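Local coordinates for methyltransferase domain-containing protein (Serratia marcescens, PDB 7CLU) that probably transfers a methyl group from S-adenosyl-L-methionine to a hydroxyl group of a precursor in the prodigiosin synthetic pathway, at residues A[30-35]-A[44-49]; A[312-317]-A[332-337]. One frame throughout, in Å; residues are numbered along the deposited sequence.

Contact 1 of 2, residues A[30-35]-A[44-49]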
loop_
_atom_site.group_PDB
_atom_site.type_symbol
_atom_site.label_atom_id
_atom_site.label_comp_id
_atom_site.label_asym_id
_atom_site.label_seq_id
_atom_site.Cartn_x
_atom_site.Cartn_y
_atom_site.Cartn_z
ATOM N N PHE A 30 -2.044 -1.290 19.591
ATOM C CA PHE A 30 -1.193 -0.397 20.354
ATOM C C PHE A 30 -1.836 0.024 21.668
ATOM O O PHE A 30 -1.121 0.445 22.579
ATOM C CB PHE A 30 -0.828 0.819 19.507
ATOM C CG PHE A 30 -0.340 0.461 18.138
ATOM C CD1 PHE A 30 0.939 -0.036 17.954
ATOM C CD2 PHE A 30 -1.166 0.607 17.035
ATOM C CE1 PHE A 30 1.397 -0.373 16.697
ATOM C CE2 PHE A 30 -0.722 0.270 15.771
ATOM C CZ PHE A 30 0.565 -0.229 15.596
ATOM N N ASP A 31 -3.161 -0.107 21.796
ATOM C CA ASP A 31 -3.810 0.218 23.064
ATOM C C ASP A 31 -3.290 -0.654 24.203
ATOM O O ASP A 31 -3.170 -0.184 25.339
ATOM C CB ASP A 31 -5.325 0.054 22.936
ATOM C CG ASP A 31 -5.981 1.185 22.141
ATOM O OD1 ASP A 31 -5.327 2.225 21.890
ATOM O OD2 ASP A 31 -7.166 1.022 21.782
ATOM N N GLN A 32 -2.969 -1.915 23.915
ATOM C CA GLN A 32 -2.512 -2.868 24.925
ATOM C C GLN A 32 -1.151 -2.525 25.500
ATOM O O GLN A 32 -0.736 -3.154 26.484
ATOM C CB GLN A 32 -2.468 -4.273 24.332
ATOM C CG GLN A 32 -3.709 -4.635 23.537
ATOM C CD GLN A 32 -4.988 -4.234 24.258
ATOM O OE1 GLN A 32 -5.197 -4.594 25.422
ATOM N NE2 GLN A 32 -5.843 -3.472 23.575
ATOM N N LEU A 33 -0.448 -1.557 24.916
ATOM C CA LEU A 33 0.863 -1.143 25.389
ATOM C C LEU A 33 0.872 0.275 25.937
ATOM O O LEU A 33 1.949 0.814 26.209
ATOM C CB LEU A 33 1.893 -1.259 24.268
ATOM C CG LEU A 33 2.108 -2.654 23.672
ATOM C CD1 LEU A 33 3.018 -2.568 22.452
ATOM C CD2 LEU A 33 2.674 -3.630 24.724
ATOM N N ARG A 34 -0.297 0.897 26.075
ATOM C CA ARG A 34 -0.332 2.316 26.521
ATOM C C ARG A 34 0.152 2.461 27.967
ATOM O O ARG A 34 0.651 3.545 28.306
ATOM C CB ARG A 34 -1.747 2.882 26.381
ATOM C CG ARG A 34 -2.638 2.632 27.588
ATOM C CD ARG A 34 -4.106 2.543 27.228
ATOM N NE ARG A 34 -4.795 3.812 27.396
ATOM C CZ ARG A 34 -5.448 4.177 28.493
ATOM N NH1 ARG A 34 -6.046 5.353 28.543
ATOM N NH2 ARG A 34 -5.498 3.371 29.536
ATOM N N ASP A 35 0.032 1.399 28.765
ATOM C CA ASP A 35 0.356 1.424 30.187
ATOM C C ASP A 35 1.654 0.695 30.522
ATOM O O ASP A 35 2.466 1.212 31.297
ATOM C CB ASP A 35 -0.806 0.819 30.985
ATOM C CG ASP A 35 -2.036 1.727 30.994
ATOM O OD1 ASP A 35 -1.919 2.833 31.555
ATOM O OD2 ASP A 35 -3.101 1.353 30.434
ATOM N N ALA A 44 -1.602 -10.959 22.926
ATOM C CA ALA A 44 -2.613 -11.792 22.279
ATOM C C ALA A 44 -3.753 -12.143 23.230
ATOM O O ALA A 44 -4.906 -12.263 22.800
ATOM C CB ALA A 44 -1.974 -13.064 21.728
ATOM N N ALA A 45 -3.454 -12.319 24.518
ATOM C CA ALA A 45 -4.510 -12.545 25.496
ATOM C C ALA A 45 -5.416 -11.327 25.605
ATOM O O ALA A 45 -6.644 -11.443 25.526
ATOM C CB ALA A 45 -3.895 -12.882 26.857
ATOM N N ARG A 46 -4.821 -10.144 25.763
ATOM C CA ARG A 46 -5.616 -8.933 25.918
ATOM C C ARG A 46 -6.410 -8.616 24.658
ATOM O O ARG A 46 -7.479 -8.004 24.745
ATOM C CB ARG A 46 -4.716 -7.757 26.293
ATOM C CG ARG A 46 -3.971 -7.946 27.633
ATOM C CD ARG A 46 -3.240 -6.685 28.049
ATOM N NE ARG A 46 -4.085 -5.507 27.862
ATOM C CZ ARG A 46 -3.788 -4.279 28.277
ATOM N NH1 ARG A 46 -4.634 -3.285 28.042
ATOM N NH2 ARG A 46 -2.659 -4.039 28.938
ATOM N N LEU A 47 -5.918 -9.024 23.485
ATOM C CA LEU A 47 -6.634 -8.784 22.236
ATOM C C LEU A 47 -7.640 -9.867 21.896
ATOM O O LEU A 47 -8.414 -9.680 20.951
ATOM C CB LEU A 47 -5.669 -8.664 21.057
ATOM C CG LEU A 47 -4.811 -7.412 20.978
ATOM C CD1 LEU A 47 -3.994 -7.474 19.706
ATOM C CD2 LEU A 47 -5.655 -6.138 21.040
ATOM N N ASP A 48 -7.643 -10.989 22.619
ATOM C CA ASP A 48 -8.515 -12.117 22.295
ATOM C C ASP A 48 -8.139 -12.715 20.939
ATOM O O ASP A 48 -8.994 -12.940 20.083
ATOM C CB ASP A 48 -9.992 -11.695 22.316
ATOM C CG ASP A 48 -10.937 -12.838 22.638
ATOM O OD1 ASP A 48 -12.168 -12.660 22.464
ATOM O OD2 ASP A 48 -10.462 -13.908 23.069
ATOM N N CYS A 49 -6.843 -12.953 20.739
ATOM C CA CYS A 49 -6.322 -13.482 19.486
ATOM C C CYS A 49 -5.340 -14.620 19.732
ATOM O O CYS A 49 -4.668 -14.644 20.769
ATOM C CB CYS A 49 -5.605 -12.380 18.701
ATOM S SG CYS A 49 -6.699 -11.264 17.810
HETATM O O HOH W 1 -7.576 -5.818 25.845
#
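Q32 meets both R46 and L47 and gives the largest share of the buried surface. The tight part is the packing of Q32 on L47. CG of Q32 rests 3.5 Å from CD2 of L47, and the Q32 amide nitrogen NE2 also lies against that methyl, at 3.7 Å. L47 belongs to the buried side of the contact. NE2 itself bonds to the backbone oxygen of K28. That bond fixes the amide's rotation, with OE1 on the side of R46. The Q32 chain folds at chi2 (-45°), which brings OE1 beside the start of the arginine chain, 3.3 Å from R46 CB.

The outer side is polar and looser. R46 is exposed and runs past Q32 in the opposite direction, with its guanidinium nearly perpendicular to the amide. Its NE gives OE1 of Q32 a weak, strongly bent bond of 2.8 Å, with an N-H...O angle of 117°. The bend in R46 at chi3 (44°) turns the guanidinium back over the Q32 backbone. CA of Q32 lies over the centre of one guanidinium face, 3.8 Å above it. A water donates to OE1 of Q32. It also lies by the backbone O of R46, but too close for that second link to be relied on.

The contact joins the 3-10 turn 30-33 to the last turn of helix 40-47, which ends in a Schellman motif at D48. Both lie in the dimerisation domain, whose family belongs to the helix-turn-helix clan. F30 and A44 point away from the contact and pack on helix 51-63, while R115 of the second subunit packs on D48 and C49.

Contact 2 of 2, residues A[312-317]-A[332-337]; sequences DRFRLA and TLIVGE
F314 and I334 bury most of the surface here, and G336 adds a smaller share. The F314 ring extends from helix 307-316 to strand 332-337. CG2 of I334 sits over one face of the ring, 3.5 Å from its centroid and only 11° off the ring normal. This is a well-centred CH-pi contact. The torsions of I334 explain it: CG2 is anti to the backbone N, while CG1 lies beside that N (chi1 -57°) and leads the longer branch away from the ring.

The far end of the ring reaches the strand backbone. CZ of F314 comes within 3.4 Å of the I334 carbonyl O. CE2 of F314 lies 3.8 Å from N of G336, which stands at the ring edge, near its plane. With no side chain at G336, the ring can come this close to the strand. F319 and F271 also meet the F314 ring, and L258 of helix 251-264 packs against it, so the phenyl is set in a buried apolar cluster.

The short helix and strand segments run 21° from parallel, with axes 9.3 Å apart at closest approach. This is helix-on-sheet packing in a Rossmann-like methyltransferase domain. Helix 307-316 covers the part of the sheet where strand 332-337 lies between 270-275 and 322-326. The strand order 3-2-1-4-5-7-6, with strand 332-337 antiparallel to its neighbours, is the signature of class I S-adenosylmethionine-dependent methyltransferases.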
loop_
_atom_site.group_PDB
_atom_site.type_symbol
_atom_site.label_atom_id
_atom_site.label_comp_id
_atom_site.label_asym_id
_atom_site.label_seq_id
_atom_site.Cartn_x
_atom_site.Cartn_y
_atom_site.Cartn_z
ATOM N N ASP A 312 -7.895 28.758 -15.099
ATOM C CA ASP A 312 -8.773 28.742 -16.265
ATOM C C ASP A 312 -10.227 28.563 -15.856
ATOM O O ASP A 312 -11.121 29.215 -16.413
ATOM C CB ASP A 312 -8.358 27.625 -17.228
ATOM C CG ASP A 312 -6.991 27.858 -17.857
ATOM O OD1 ASP A 312 -6.509 29.011 -17.855
ATOM O OD2 ASP A 312 -6.394 26.877 -18.357
ATOM N N ARG A 313 -10.485 27.687 -14.879
ATOM C CA ARG A 313 -11.858 27.453 -14.446
ATOM C C ARG A 313 -12.417 28.651 -13.693
ATOM O O ARG A 313 -13.605 28.969 -13.830
ATOM C CB ARG A 313 -11.937 26.182 -13.592
ATOM C CG ARG A 313 -11.795 24.937 -14.423
ATOM C CD ARG A 313 -11.814 23.624 -13.636
ATOM N NE ARG A 313 -11.107 22.622 -14.430
ATOM C CZ ARG A 313 -10.289 21.716 -13.924
ATOM N NH1 ARG A 313 -10.091 21.668 -12.610
ATOM N NH2 ARG A 313 -9.674 20.862 -14.729
ATOM N N PHE A 314 -11.588 29.325 -12.886
ATOM C CA PHE A 314 -12.030 30.562 -12.250
ATOM C C PHE A 314 -12.488 31.577 -13.298
ATOM O O PHE A 314 -13.586 32.141 -13.199
ATOM C CB PHE A 314 -10.910 31.151 -11.384
ATOM C CG PHE A 314 -10.968 30.735 -9.935
ATOM C CD1 PHE A 314 -11.067 29.389 -9.582
ATOM C CD2 PHE A 314 -10.922 31.687 -8.924
ATOM C CE1 PHE A 314 -11.108 29.003 -8.237
ATOM C CE2 PHE A 314 -10.962 31.320 -7.580
ATOM C CZ PHE A 314 -11.052 29.976 -7.227
ATOM N N ARG A 315 -11.663 31.804 -14.325
ATOM C CA ARG A 315 -12.002 32.793 -15.345
ATOM C C ARG A 315 -13.264 32.391 -16.096
ATOM O O ARG A 315 -14.182 33.205 -16.262
ATOM C CB ARG A 315 -10.827 32.983 -16.306
ATOM C CG ARG A 315 -9.532 33.303 -15.586
ATOM C CD ARG A 315 -8.371 33.565 -16.528
ATOM N NE ARG A 315 -7.433 34.483 -15.897
ATOM C CZ ARG A 315 -6.143 34.237 -15.688
ATOM N NH1 ARG A 315 -5.596 33.088 -16.081
ATOM N NH2 ARG A 315 -5.396 35.157 -15.083
ATOM N N LEU A 316 -13.336 31.125 -16.534
ATOM C CA LEU A 316 -14.522 30.634 -17.235
ATOM C C LEU A 316 -15.784 30.811 -16.404
ATOM O O LEU A 316 -16.878 30.976 -16.960
ATOM C CB LEU A 316 -14.347 29.155 -17.600
ATOM C CG LEU A 316 -13.798 28.805 -18.979
ATOM C CD1 LEU A 316 -13.934 27.304 -19.229
ATOM C CD2 LEU A 316 -14.515 29.602 -20.067
ATOM N N ALA A 317 -15.658 30.773 -15.077
ATOM C CA ALA A 317 -16.793 30.963 -14.187
ATOM C C ALA A 317 -17.111 32.429 -13.943
ATOM O O ALA A 317 -18.091 32.717 -13.248
ATOM C CB ALA A 317 -16.544 30.255 -12.849
ATOM N N THR A 332 -2.708 25.388 -1.590
ATOM C CA THR A 332 -2.451 26.560 -2.405
ATOM C C THR A 332 -3.771 27.305 -2.581
ATOM O O THR A 332 -4.820 26.686 -2.764
ATOM C CB THR A 332 -1.875 26.133 -3.763
ATOM O OG1 THR A 332 -0.652 25.422 -3.544
ATOM C CG2 THR A 332 -1.610 27.317 -4.643
ATOM N N LEU A 333 -3.730 28.629 -2.512
ATOM C CA LEU A 333 -4.947 29.429 -2.616
ATOM C C LEU A 333 -5.162 29.839 -4.067
ATOM O O LEU A 333 -4.248 30.358 -4.721
ATOM C CB LEU A 333 -4.872 30.672 -1.715
ATOM C CG LEU A 333 -4.684 30.499 -0.207
ATOM C CD1 LEU A 333 -4.851 31.834 0.501
ATOM C CD2 LEU A 333 -5.607 29.429 0.413
ATOM N N ILE A 334 -6.359 29.583 -4.581
ATOM C CA ILE A 334 -6.777 30.110 -5.870
ATOM C C ILE A 334 -7.805 31.196 -5.577
ATOM O O ILE A 334 -8.785 30.951 -4.868
ATOM C CB ILE A 334 -7.322 29.008 -6.793
ATOM C CG1 ILE A 334 -6.251 27.922 -6.966
ATOM C CG2 ILE A 334 -7.623 29.573 -8.136
ATOM C CD1 ILE A 334 -6.698 26.536 -6.546
ATOM N N VAL A 335 -7.539 32.412 -6.064
ATOM C CA VAL A 335 -8.219 33.622 -5.617
ATOM C C VAL A 335 -8.767 34.361 -6.830
ATOM O O VAL A 335 -8.092 34.462 -7.860
ATOM C CB VAL A 335 -7.256 34.543 -4.834
ATOM C CG1 VAL A 335 -7.971 35.796 -4.329
ATOM C CG2 VAL A 335 -6.579 33.774 -3.703
ATOM N N GLY A 336 -9.976 34.903 -6.696
ATOM C CA GLY A 336 -10.562 35.712 -7.752
ATOM C C GLY A 336 -11.595 36.661 -7.184
ATOM O O GLY A 336 -12.075 36.486 -6.057
ATOM N N GLU A 337 -11.933 37.679 -7.976
ATOM C CA GLU A 337 -12.893 38.690 -7.557
ATOM C C GLU A 337 -14.068 38.766 -8.525
ATOM O O GLU A 337 -13.977 38.384 -9.700
ATOM C CB GLU A 337 -12.241 40.077 -7.434
ATOM C CG GLU A 337 -11.408 40.264 -6.181
ATOM C CD GLU A 337 -9.943 40.053 -6.445
ATOM O OE1 GLU A 337 -9.516 40.302 -7.596
ATOM O OE2 GLU A 337 -9.220 39.645 -5.509
#

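From the N terminus, helix 15-26 leads into 30-35, and contact 1 then closes a short loop back from helix 40-47. Only eight residues separate its segments, and both stay within the dimerisation domain. The chain next passes through the helices that follow and most of the Rossmann-like sheet. Contact 2 opens late, at helix 307-316, and closes after strand 322-326 with strand 332-337, the last strand of the chain. The contacts are in series and neither nest nor cross. The centres of contact 1 and contact 2 are about 51 Å apart, on opposite sides of the chain's centre. Contact 1 is local packing in the dimerisation domain; contact 2 ties a helix to the catalytic domain's sheet.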